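Local coordinates for protein multiheme cytochrome cf (Carboxydothermus ferrireducens DSM 11255, PDB 6QVM) that carries electrons through a series of bound c-type hemes in the S-layer and probably passes them to insoluble extracellular Fe(III), at residues A[70-74]-A[75-79]; A[85-89]-A[90-94]; A[476-480]-A[481-485]. All coordinates share one frame; numbering follows the deposited sequence.

Contact 1: residues A[70-74]-A[75-79]; sequences TSTAQ and IPLTE. With HEC (heme c), chain E.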
loop_
_atom_site.group_PDB
_atom_site.type_symbol
_atom_site.label_atom_id
_atom_site.label_comp_id
_atom_site.label_asym_id
_atom_site.label_seq_id
_atom_site.Cartn_x
_atom_site.Cartn_y
_atom_site.Cartn_z
ATOM N N THR A 70 -16.852 18.465 -9.185
ATOM C CA THR A 70 -15.497 18.414 -8.667
ATOM C C THR A 70 -14.900 17.019 -8.640
ATOM O O THR A 70 -13.697 16.890 -8.388
ATOM C CB THR A 70 -15.443 18.974 -7.237
ATOM O OG1 THR A 70 -16.219 18.132 -6.378
ATOM C CG2 THR A 70 -15.983 20.394 -7.187
ATOM N N SER A 71 -15.686 15.981 -8.900
ATOM C CA SER A 71 -15.257 14.634 -8.559
ATOM C C SER A 71 -15.947 13.630 -9.467
ATOM O O SER A 71 -17.066 13.865 -9.933
ATOM C CB SER A 71 -15.575 14.327 -7.093
ATOM O OG SER A 71 -15.501 12.937 -6.823
ATOM N N THR A 72 -15.270 12.507 -9.702
ATOM C CA THR A 72 -15.873 11.392 -10.417
ATOM C C THR A 72 -16.876 10.631 -9.563
ATOM O O THR A 72 -17.505 9.695 -10.064
ATOM C CB THR A 72 -14.801 10.432 -10.938
ATOM O OG1 THR A 72 -13.842 10.177 -9.904
ATOM C CG2 THR A 72 -14.103 11.021 -12.155
ATOM N N ALA A 73 -17.044 11.011 -8.297
ATOM C CA ALA A 73 -18.177 10.508 -7.530
ATOM C C ALA A 73 -19.480 11.109 -8.032
ATOM O O ALA A 73 -20.530 10.460 -7.973
ATOM C CB ALA A 73 -17.982 10.808 -6.045
ATOM N N GLN A 74 -19.428 12.345 -8.529
ATOM C CA GLN A 74 -20.594 12.956 -9.159
ATOM C C GLN A 74 -20.759 12.454 -10.587
ATOM O O GLN A 74 -21.863 12.099 -11.010
ATOM C CB GLN A 74 -20.470 14.482 -9.151
ATOM C CG GLN A 74 -20.190 15.101 -7.789
ATOM C CD GLN A 74 -19.749 16.549 -7.911
ATOM O OE1 GLN A 74 -18.608 16.840 -8.277
ATOM N NE2 GLN A 74 -20.663 17.468 -7.638
ATOM N N ILE A 75 -19.669 12.445 -11.349
ATOM C CA ILE A 75 -19.703 12.061 -12.756
ATOM C C ILE A 75 -18.781 10.866 -12.977
ATOM O O ILE A 75 -17.643 11.030 -13.443
ATOM C CB ILE A 75 -19.329 13.247 -13.661
ATOM C CG1 ILE A 75 -18.137 14.020 -13.086
ATOM C CG2 ILE A 75 -20.520 14.170 -13.817
ATOM C CD1 ILE A 75 -17.533 15.005 -14.065
ATOM N N PRO A 76 -19.220 9.648 -12.659
ATOM C CA PRO A 76 -18.359 8.479 -12.863
ATOM C C PRO A 76 -18.085 8.246 -14.343
ATOM O O PRO A 76 -18.814 8.708 -15.224
ATOM C CB PRO A 76 -19.165 7.322 -12.255
ATOM C CG PRO A 76 -20.256 7.985 -11.436
ATOM C CD PRO A 76 -20.548 9.268 -12.154
ATOM N N LEU A 77 -17.018 7.496 -14.608
ATOM C CA LEU A 77 -16.562 7.309 -15.975
ATOM C C LEU A 77 -17.447 6.319 -16.720
ATOM O O LEU A 77 -17.941 5.343 -16.149
ATOM C CB LEU A 77 -15.114 6.824 -15.991
ATOM C CG LEU A 77 -14.085 7.732 -15.320
ATOM C CD1 LEU A 77 -12.730 7.046 -15.259
ATOM C CD2 LEU A 77 -13.979 9.056 -16.056
ATOM N N THR A 78 -17.649 6.587 -18.007
ATOM C CA THR A 78 -18.217 5.604 -18.911
ATOM C C THR A 78 -17.150 4.574 -19.282
ATOM O O THR A 78 -15.992 4.667 -18.867
ATOM C CB THR A 78 -18.763 6.282 -20.169
ATOM O OG1 THR A 78 -17.690 6.910 -20.885
ATOM C CG2 THR A 78 -19.801 7.337 -19.801
ATOM N N GLU A 79 -17.543 3.575 -20.078
ATOM C CA GLU A 79 -16.560 2.625 -20.587
ATOM C C GLU A 79 -15.472 3.356 -21.361
ATOM O O GLU A 79 -14.280 3.058 -21.226
ATOM C CB GLU A 79 -17.232 1.585 -21.480
ATOM C CG GLU A 79 -16.249 0.618 -22.125
ATOM C CD GLU A 79 -16.935 -0.426 -22.994
ATOM O OE1 GLU A 79 -18.019 -0.139 -23.564
ATOM O OE2 GLU A 79 -16.386 -1.544 -23.099
HETATM FE FE HEC E . -13.409 14.618 -17.237
HETATM C CHA HEC E . -11.953 13.752 -14.239
HETATM C CHB HEC E . -15.079 17.171 -15.678
HETATM C CHC HEC E . -14.681 15.623 -20.280
HETATM C CHD HEC E . -12.004 11.839 -18.771
HETATM N NA HEC E . -13.489 15.332 -15.330
HETATM C C1A HEC E . -12.840 14.803 -14.231
HETATM C C2A HEC E . -13.240 15.552 -13.058
HETATM C C3A HEC E . -14.117 16.489 -13.457
HETATM C C4A HEC E . -14.287 16.367 -14.890
HETATM C CMA HEC E . -14.825 17.530 -12.567
HETATM C CAA HEC E . -12.746 15.265 -11.619
HETATM C CBA HEC E . -11.910 16.430 -11.096
HETATM C CGA HEC E . -10.519 16.375 -11.667
HETATM O O1A HEC E . -9.936 17.464 -11.911
HETATM O O2A HEC E . -9.993 15.251 -11.875
HETATM N NB HEC E . -14.652 16.105 -17.864
HETATM C C1B HEC E . -15.196 17.082 -17.051
HETATM C C2B HEC E . -15.927 18.004 -17.892
HETATM C C3B HEC E . -15.831 17.575 -19.167
HETATM C C4B HEC E . -15.012 16.377 -19.172
HETATM C CMB HEC E . -16.704 19.228 -17.353
HETATM C CAB HEC E . -16.454 18.227 -20.425
HETATM C CBB HEC E . -15.897 19.648 -20.672
HETATM N NC HEC E . -13.380 13.856 -19.142
HETATM C C1C HEC E . -13.940 14.455 -20.259
HETATM C C2C HEC E . -13.625 13.643 -21.423
HETATM C C3C HEC E . -12.838 12.620 -21.018
HETATM C C4C HEC E . -12.697 12.727 -19.571
HETATM C CMC HEC E . -14.021 14.012 -22.873
HETATM C CAC HEC E . -12.236 11.462 -21.868
HETATM C CBC HEC E . -11.326 11.947 -23.021
HETATM N ND HEC E . -12.177 13.042 -16.606
HETATM C C1D HEC E . -11.722 12.012 -17.430
HETATM C C2D HEC E . -10.885 11.134 -16.649
HETATM C C3D HEC E . -10.875 11.734 -15.238
HETATM C C4D HEC E . -11.697 12.915 -15.306
HETATM C CMD HEC E . -10.153 9.866 -17.133
HETATM C CAD HEC E . -10.127 11.216 -13.996
HETATM C CBD HEC E . -8.727 11.823 -14.040
HETATM C CGD HEC E . -7.937 11.436 -12.816
HETATM O O1D HEC E . -8.495 11.501 -11.688
HETATM O O2D HEC E . -6.740 11.077 -12.979
#
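A heme-lining turn folds Ser71 back onto Ile75 in the loop between helices 59-63 and 79-86. Ile75 N donates to Ser71 O at 3.3 Å, nearly straight at the hydrogen (165°) and on a lone pair in the carbonyl plane; the same oxygen also accepts from Gln74 N. Ser71 itself makes an ST turn, its OG taking the N-H of Ala73 at 2.9 Å, a task suited to a short hydroxyl side chain. The amide of Gln74 folds back over the start of the turn: its OE1 receives Thr70 N at 2.6 Å in the carbonyl plane, while its NE2 is bonded to Pro68 O. Pro76 lays CG and CB against Thr72 O, and its ring nitrogen, having no hydrogen, asks no bond of that oxygen. The branched Ile75 holds CG1 between the backbone N and the carbonyl carbon (chi1 43°), and from there CD1 reaches the porphyrin of heme c at C4A, 3.6 Å away. Leu77 lays CD2 on another pyrrole of this heme, at C2D (3.8 Å). Thr72 turns CG2 toward the heme side and gives OG1 to Gly365 O. Ser71 OG and Gln74 OE1 thus serve backbone N-H groups of the turn, while aliphatic carbons meet the macrocycle, a lining expected to disfavour the net positive charge of ferric heme and so tend to favour the reduced state.

Contact 2: residues A[85-89]-A[90-94]; sequences MQNGK and KLAVD. With HEC (heme c), chain E.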
loop_
_atom_site.group_PDB
_atom_site.type_symbol
_atom_site.label_atom_id
_atom_site.label_comp_id
_atom_site.label_asym_id
_atom_site.label_seq_id
_atom_site.Cartn_x
_atom_site.Cartn_y
_atom_site.Cartn_z
ATOM N N MET A 85 -8.538 6.238 -19.720
ATOM C CA MET A 85 -7.607 6.324 -18.603
ATOM C C MET A 85 -6.668 5.121 -18.565
ATOM O O MET A 85 -5.491 5.264 -18.221
ATOM C CB MET A 85 -8.373 6.461 -17.292
ATOM C CG MET A 85 -7.508 6.916 -16.138
ATOM S SD MET A 85 -8.458 7.407 -14.692
ATOM C CE MET A 85 -7.142 7.737 -13.520
ATOM N N GLN A 86 -7.162 3.929 -18.917
ATOM C CA GLN A 86 -6.289 2.762 -18.993
ATOM C C GLN A 86 -5.254 2.879 -20.109
ATOM O O GLN A 86 -4.192 2.252 -20.020
ATOM C CB GLN A 86 -7.116 1.491 -19.195
ATOM C CG GLN A 86 -8.099 1.201 -18.078
ATOM C CD GLN A 86 -8.718 -0.174 -18.190
ATOM O OE1 GLN A 86 -9.535 -0.440 -19.074
ATOM N NE2 GLN A 86 -8.330 -1.062 -17.287
ATOM N N ASN A 87 -5.542 3.667 -21.149
ATOM C CA ASN A 87 -4.652 3.848 -22.288
ATOM C C ASN A 87 -3.685 5.008 -22.098
ATOM O O ASN A 87 -3.270 5.631 -23.087
ATOM C CB ASN A 87 -5.480 4.044 -23.560
ATOM C CG ASN A 87 -5.960 2.734 -24.148
ATOM O OD1 ASN A 87 -5.413 1.670 -23.853
ATOM N ND2 ASN A 87 -6.989 2.804 -24.980
ATOM N N GLY A 88 -3.313 5.321 -20.862
ATOM C CA GLY A 88 -2.458 6.473 -20.624
ATOM C C GLY A 88 -3.097 7.779 -21.042
ATOM O O GLY A 88 -2.417 8.656 -21.585
ATOM N N LYS A 89 -4.402 7.920 -20.804
ATOM C CA LYS A 89 -5.166 9.113 -21.173
ATOM C C LYS A 89 -5.016 9.421 -22.663
ATOM O O LYS A 89 -4.729 10.547 -23.076
ATOM C CB LYS A 89 -4.777 10.301 -20.294
ATOM C CG LYS A 89 -4.698 9.904 -18.823
ATOM C CD LYS A 89 -5.290 10.936 -17.892
ATOM C CE LYS A 89 -4.764 10.744 -16.478
ATOM N NZ LYS A 89 -5.769 11.079 -15.435
ATOM N N LYS A 90 -5.206 8.381 -23.473
ATOM C CA LYS A 90 -5.373 8.507 -24.912
ATOM C C LYS A 90 -6.627 7.744 -25.310
ATOM O O LYS A 90 -6.965 6.723 -24.709
ATOM C CB LYS A 90 -4.155 7.970 -25.679
ATOM C CG LYS A 90 -2.837 8.639 -25.307
ATOM C CD LYS A 90 -1.671 8.007 -26.052
ATOM C CE LYS A 90 -0.689 7.346 -25.102
ATOM N NZ LYS A 90 -0.909 5.881 -24.987
ATOM N N LEU A 91 -7.324 8.247 -26.324
ATOM C CA LEU A 91 -8.595 7.655 -26.716
ATOM C C LEU A 91 -8.398 6.243 -27.255
ATOM O O LEU A 91 -7.490 5.989 -28.050
ATOM C CB LEU A 91 -9.272 8.526 -27.771
ATOM C CG LEU A 91 -9.852 9.873 -27.340
ATOM C CD1 LEU A 91 -10.389 10.624 -28.553
ATOM C CD2 LEU A 91 -10.952 9.675 -26.302
ATOM N N ALA A 92 -9.247 5.320 -26.811
ATOM C CA ALA A 92 -9.288 4.008 -27.428
ATOM C C ALA A 92 -9.866 4.115 -28.836
ATOM O O ALA A 92 -10.465 5.127 -29.217
ATOM C CB ALA A 92 -10.124 3.047 -26.586
ATOM N N VAL A 93 -9.681 3.053 -29.616
ATOM C CA VAL A 93 -10.270 3.010 -30.947
ATOM C C VAL A 93 -11.785 2.932 -30.823
ATOM O O VAL A 93 -12.324 2.134 -30.046
ATOM C CB VAL A 93 -9.707 1.827 -31.747
ATOM C CG1 VAL A 93 -10.567 1.538 -32.971
ATOM C CG2 VAL A 93 -8.275 2.117 -32.171
ATOM N N ASP A 94 -12.480 3.764 -31.594
ATOM C CA ASP A 94 -13.936 3.852 -31.553
ATOM C C ASP A 94 -14.462 3.728 -32.975
ATOM O O ASP A 94 -14.237 4.617 -33.803
ATOM C CB ASP A 94 -14.382 5.169 -30.911
ATOM C CG ASP A 94 -15.875 5.207 -30.606
ATOM O OD1 ASP A 94 -16.637 4.392 -31.176
ATOM O OD2 ASP A 94 -16.286 6.068 -29.793
HETATM FE FE HEC E . -13.409 14.618 -17.237
HETATM C CHA HEC E . -11.953 13.752 -14.239
HETATM C CHB HEC E . -15.079 17.171 -15.678
HETATM C CHC HEC E . -14.681 15.623 -20.280
HETATM C CHD HEC E . -12.004 11.839 -18.771
HETATM N NA HEC E . -13.489 15.332 -15.330
HETATM C C1A HEC E . -12.840 14.803 -14.231
HETATM C C2A HEC E . -13.240 15.552 -13.058
HETATM C C3A HEC E . -14.117 16.489 -13.457
HETATM C C4A HEC E . -14.287 16.367 -14.890
HETATM C CMA HEC E . -14.825 17.530 -12.567
HETATM C CAA HEC E . -12.746 15.265 -11.619
HETATM C CBA HEC E . -11.910 16.430 -11.096
HETATM C CGA HEC E . -10.519 16.375 -11.667
HETATM O O1A HEC E . -9.936 17.464 -11.911
HETATM O O2A HEC E . -9.993 15.251 -11.875
HETATM N NB HEC E . -14.652 16.105 -17.864
HETATM C C1B HEC E . -15.196 17.082 -17.051
HETATM C C2B HEC E . -15.927 18.004 -17.892
HETATM C C3B HEC E . -15.831 17.575 -19.167
HETATM C C4B HEC E . -15.012 16.377 -19.172
HETATM C CMB HEC E . -16.704 19.228 -17.353
HETATM C CAB HEC E . -16.454 18.227 -20.425
HETATM C CBB HEC E . -15.897 19.648 -20.672
HETATM N NC HEC E . -13.380 13.856 -19.142
HETATM C C1C HEC E . -13.940 14.455 -20.259
HETATM C C2C HEC E . -13.625 13.643 -21.423
HETATM C C3C HEC E . -12.838 12.620 -21.018
HETATM C C4C HEC E . -12.697 12.727 -19.571
HETATM C CMC HEC E . -14.021 14.012 -22.873
HETATM C CAC HEC E . -12.236 11.462 -21.868
HETATM C CBC HEC E . -11.326 11.947 -23.021
HETATM N ND HEC E . -12.177 13.042 -16.606
HETATM C C1D HEC E . -11.722 12.012 -17.430
HETATM C C2D HEC E . -10.885 11.134 -16.649
HETATM C C3D HEC E . -10.875 11.734 -15.238
HETATM C C4D HEC E . -11.697 12.915 -15.306
HETATM C CMD HEC E . -10.153 9.866 -17.133
HETATM C CAD HEC E . -10.127 11.216 -13.996
HETATM C CBD HEC E . -8.727 11.823 -14.040
HETATM C CGD HEC E . -7.937 11.436 -12.816
HETATM O O1D HEC E . -8.495 11.501 -11.688
HETATM O O2D HEC E . -6.740 11.077 -12.979
#
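Lys90 curls back over the turn that ends helix 79-86 and sets its ammonium on Asn87 O. Bends at chi3 (-117°) and chi4 fold the chain round, and NZ meets the oxygen at 3.0 Å from above the carbonyl plane, 36° out of it; the backbone N of Lys90 adds a weak bond to the same atom. Gly88 suits its place through its positive phi. Lys89 runs the other way, to the heme: NZ approaches propionate oxygen O2D to 2.6 Å, as would suit a lysine ammonium beside a carboxylate, and is also bonded to Tyr27 OH. Beside it the extended Met85 brings CE to within 3.4 Å of O2D, while SD lies 3.9 Å from the heme methyl CMD. Shortening Met85 to an alanine would remove SD and CE and probably open a gap beside the methyl and the carboxylate, although Lys89 would still reach O2D. Around the turn, Met85 and Gln86 pack on helix 226-233, Leu91 and Ala92 lean back on helix 79-86, and Val93 touches helix 102-113.

Contact 3: residues A[476-480]-A[481-485]; sequences CHSPH and SEKGY. With HEC (heme c), chain L; PO4 (phosphate ion), chain T.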
loop_
_atom_site.group_PDB
_atom_site.type_symbol
_atom_site.label_atom_id
_atom_site.label_comp_id
_atom_site.label_asym_id
_atom_site.label_seq_id
_atom_site.Cartn_x
_atom_site.Cartn_y
_atom_site.Cartn_z
ATOM N N CYS A 476 5.887 5.314 9.363
ATOM C CA CYS A 476 7.251 4.858 9.149
ATOM C C CYS A 476 7.424 3.988 7.913
ATOM O O CYS A 476 8.510 3.981 7.332
ATOM C CB CYS A 476 7.747 4.081 10.374
ATOM S SG CYS A 476 7.632 4.955 11.971
ATOM N N HIS A 477 6.392 3.259 7.492
ATOM C CA HIS A 477 6.484 2.342 6.363
ATOM C C HIS A 477 5.671 2.860 5.188
ATOM O O HIS A 477 4.571 3.388 5.364
ATOM C CB HIS A 477 5.973 0.945 6.728
ATOM C CG HIS A 477 6.728 0.286 7.835
ATOM N ND1 HIS A 477 7.859 -0.473 7.620
ATOM C CD2 HIS A 477 6.499 0.251 9.169
ATOM C CE1 HIS A 477 8.302 -0.936 8.776
ATOM N NE2 HIS A 477 7.494 -0.512 9.731
ATOM N N SER A 478 6.208 2.706 3.995
ATOM C CA SER A 478 5.393 2.932 2.814
ATOM C C SER A 478 4.631 1.657 2.474
ATOM O O SER A 478 5.224 0.573 2.469
ATOM C CB SER A 478 6.253 3.341 1.633
ATOM O OG SER A 478 5.489 3.341 0.439
ATOM N N PRO A 479 3.325 1.740 2.198
ATOM C CA PRO A 479 2.585 0.541 1.789
ATOM C C PRO A 479 2.752 0.195 0.320
ATOM O O PRO A 479 2.269 -0.859 -0.110
ATOM C CB PRO A 479 1.132 0.918 2.094
ATOM C CG PRO A 479 1.098 2.382 1.841
ATOM C CD PRO A 479 2.449 2.926 2.267
ATOM N N HIS A 480 3.441 1.037 -0.450
ATOM C CA HIS A 480 3.413 0.949 -1.899
ATOM C C HIS A 480 4.764 0.684 -2.544
ATOM O O HIS A 480 4.794 0.286 -3.712
ATOM C CB HIS A 480 2.841 2.240 -2.504
ATOM C CG HIS A 480 1.416 2.495 -2.141
ATOM N ND1 HIS A 480 0.947 3.750 -1.821
ATOM C CD2 HIS A 480 0.353 1.660 -2.049
ATOM C CE1 HIS A 480 -0.345 3.681 -1.557
ATOM N NE2 HIS A 480 -0.730 2.422 -1.685
ATOM N N SER A 481 5.869 0.891 -1.838
ATOM C CA SER A 481 7.153 0.752 -2.506
ATOM C C SER A 481 8.258 0.559 -1.482
ATOM O O SER A 481 8.123 0.927 -0.310
ATOM C CB SER A 481 7.457 1.974 -3.384
ATOM O OG SER A 481 7.642 3.132 -2.594
ATOM N N GLU A 482 9.358 -0.020 -1.955
ATOM C CA GLU A 482 10.600 -0.158 -1.204
ATOM C C GLU A 482 11.625 0.794 -1.810
ATOM O O GLU A 482 11.954 0.681 -2.996
ATOM C CB GLU A 482 11.100 -1.603 -1.250
ATOM C CG GLU A 482 12.585 -1.760 -0.976
ATOM C CD GLU A 482 12.940 -1.528 0.478
ATOM O OE1 GLU A 482 12.113 -1.865 1.357
ATOM O OE2 GLU A 482 14.049 -1.010 0.738
ATOM N N LYS A 483 12.120 1.730 -1.001
ATOM C CA LYS A 483 12.973 2.809 -1.482
ATOM C C LYS A 483 14.459 2.565 -1.233
ATOM O O LYS A 483 15.268 3.463 -1.485
ATOM C CB LYS A 483 12.548 4.135 -0.844
ATOM C CG LYS A 483 11.122 4.540 -1.187
ATOM C CD LYS A 483 10.408 5.139 0.010
ATOM C CE LYS A 483 8.899 4.965 -0.103
ATOM N NZ LYS A 483 8.221 6.176 -0.635
ATOM N N GLY A 484 14.839 1.382 -0.751
ATOM C CA GLY A 484 16.239 1.053 -0.551
ATOM C C GLY A 484 16.697 1.027 0.892
ATOM O O GLY A 484 17.862 0.702 1.146
ATOM N N TYR A 485 15.825 1.341 1.845
ATOM C CA TYR A 485 16.188 1.357 3.252
ATOM C C TYR A 485 15.802 0.079 3.983
ATOM O O TYR A 485 16.076 -0.038 5.182
ATOM C CB TYR A 485 15.542 2.562 3.943
ATOM C CG TYR A 485 15.817 3.870 3.242
ATOM C CD1 TYR A 485 17.119 4.333 3.084
ATOM C CD2 TYR A 485 14.779 4.646 2.746
ATOM C CE1 TYR A 485 17.377 5.524 2.441
ATOM C CE2 TYR A 485 15.024 5.840 2.106
ATOM C CZ TYR A 485 16.328 6.276 1.953
ATOM O OH TYR A 485 16.592 7.468 1.314
HETATM FE FE HEC L . 7.549 -1.352 11.529
HETATM C CHA HEC L . 10.300 -3.328 11.010
HETATM C CHB HEC L . 5.560 -3.759 10.145
HETATM C CHC HEC L . 4.752 0.447 12.470
HETATM C CHD HEC L . 9.501 1.403 12.143
HETATM N NA HEC L . 7.869 -3.188 10.697
HETATM C C1A HEC L . 9.084 -3.835 10.602
HETATM C C2A HEC L . 8.848 -5.140 10.013
HETATM C C3A HEC L . 7.537 -5.256 9.773
HETATM C C4A HEC L . 6.901 -4.032 10.199
HETATM C CMA HEC L . 6.843 -6.480 9.148
HETATM C CAA HEC L . 9.932 -6.207 9.749
HETATM C CBA HEC L . 10.231 -6.844 11.110
HETATM C CGA HEC L . 11.349 -7.841 11.000
HETATM O O1A HEC L . 11.049 -9.052 11.152
HETATM O O2A HEC L . 12.522 -7.440 10.770
HETATM N NB HEC L . 5.542 -1.588 11.329
HETATM C C1B HEC L . 4.935 -2.715 10.802
HETATM C C2B HEC L . 3.517 -2.617 11.066
HETATM C C3B HEC L . 3.281 -1.445 11.689
HETATM C C4B HEC L . 4.561 -0.784 11.880
HETATM C CMB HEC L . 2.477 -3.655 10.615
HETATM C CAB HEC L . 1.917 -0.885 12.182
HETATM C CBB HEC L . 1.226 -1.819 13.214
HETATM N NC HEC L . 7.186 0.594 12.103
HETATM C C1C HEC L . 5.971 1.088 12.552
HETATM C C2C HEC L . 6.178 2.410 13.114
HETATM C C3C HEC L . 7.509 2.655 13.101
HETATM C C4C HEC L . 8.151 1.532 12.420
HETATM C CMC HEC L . 5.065 3.252 13.788
HETATM C CAC HEC L . 8.260 3.935 13.577
HETATM C CBC HEC L . 8.033 4.263 15.073
HETATM N ND HEC L . 9.581 -1.017 11.567
HETATM C C1D HEC L . 10.158 0.219 11.858
HETATM C C2D HEC L . 11.589 0.072 11.790
HETATM C C3D HEC L . 11.840 -1.397 11.439
HETATM C C4D HEC L . 10.536 -2.005 11.332
HETATM C CMD HEC L . 12.639 1.172 12.029
HETATM C CAD HEC L . 13.211 -2.075 11.271
HETATM C CBD HEC L . 13.453 -2.878 12.548
HETATM C CGD HEC L . 14.849 -3.447 12.569
HETATM O O1D HEC L . 15.023 -4.558 13.141
HETATM O O2D HEC L . 15.779 -2.799 12.014
HETATM P P PO4 T . 4.063 6.131 -0.793
HETATM O O1 PO4 T . 5.159 5.353 -1.491
HETATM O O2 PO4 T . 4.527 7.545 -0.533
HETATM O O3 PO4 T . 2.829 6.166 -1.663
HETATM O O4 PO4 T . 3.713 5.493 0.530
#
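Two heme ligands and a turn that holds a phosphate ion in the crystal share this stretch, which begins with the last two residues of a CXXCH heme-attachment motif. Ser478 and Lys483 come together across the turn, CB of the serine lying 3.6 Å from CE of the lysine, and both reach the phosphate, probably from the crystallisation liquor. Ser478 OG stands anti to its own nitrogen (chi1 170°) and serves two ends. As the acceptor of an ST turn it takes His480 N at 3.2 Å, with a weak bond from Ser481 N besides; facing the ion, it lies 2.8 Å from both PO4 O1 and PO4 O4. Lys483, bent at chi2 and chi4, brings NZ to 3.3 Å from O1, supplying positive charge. His480 adds an almost straight bond, ND1 to PO4 O3 (173°), with the oxygen at the edge of the ring and in its plane. The ring of Pro479 covers one face of this imidazole, CG standing 3.8 Å above its centre. The other nitrogen of His480 binds the iron of another heme, opposite His355, so one ring joins metal and anion. On the heme attached to this CXXCH motif, Cys476 SG is covalently bonded to CAC, while His477 NE2 holds the iron at 2.0 Å with His559 as the second axial ligand. His477 ND1 is bonded to Lys487 O, which fixes the ring's rotation. An anion at ND1 of His480, like the carbonyl at ND1 of His477, would probably make the imidazole a more electron-rich ligand and so tend to stabilise the oxidised iron, though the phosphate's effect may not apply in the cell.

In the fold
Followed from the N terminus, the three contacts come in series, each a tight local turn, and none nests within or crosses another. Contact 1 folds the loop between helices 59-63 and 79-86; contact 2 closes the turn just beyond helix 79-86, on the way to helix 102-113. Their centres are about 16 Å apart, and they meet the same heme, so helix 79-86 links two parts of one pocket. Contact 3 follows some four hundred residues later, between helices 473-476 and 493-500, its centre about 31 Å from either of the others. Within the doubled CXXCH region, it ties two further hemes together through two histidines three residues apart, each ligating a different heme.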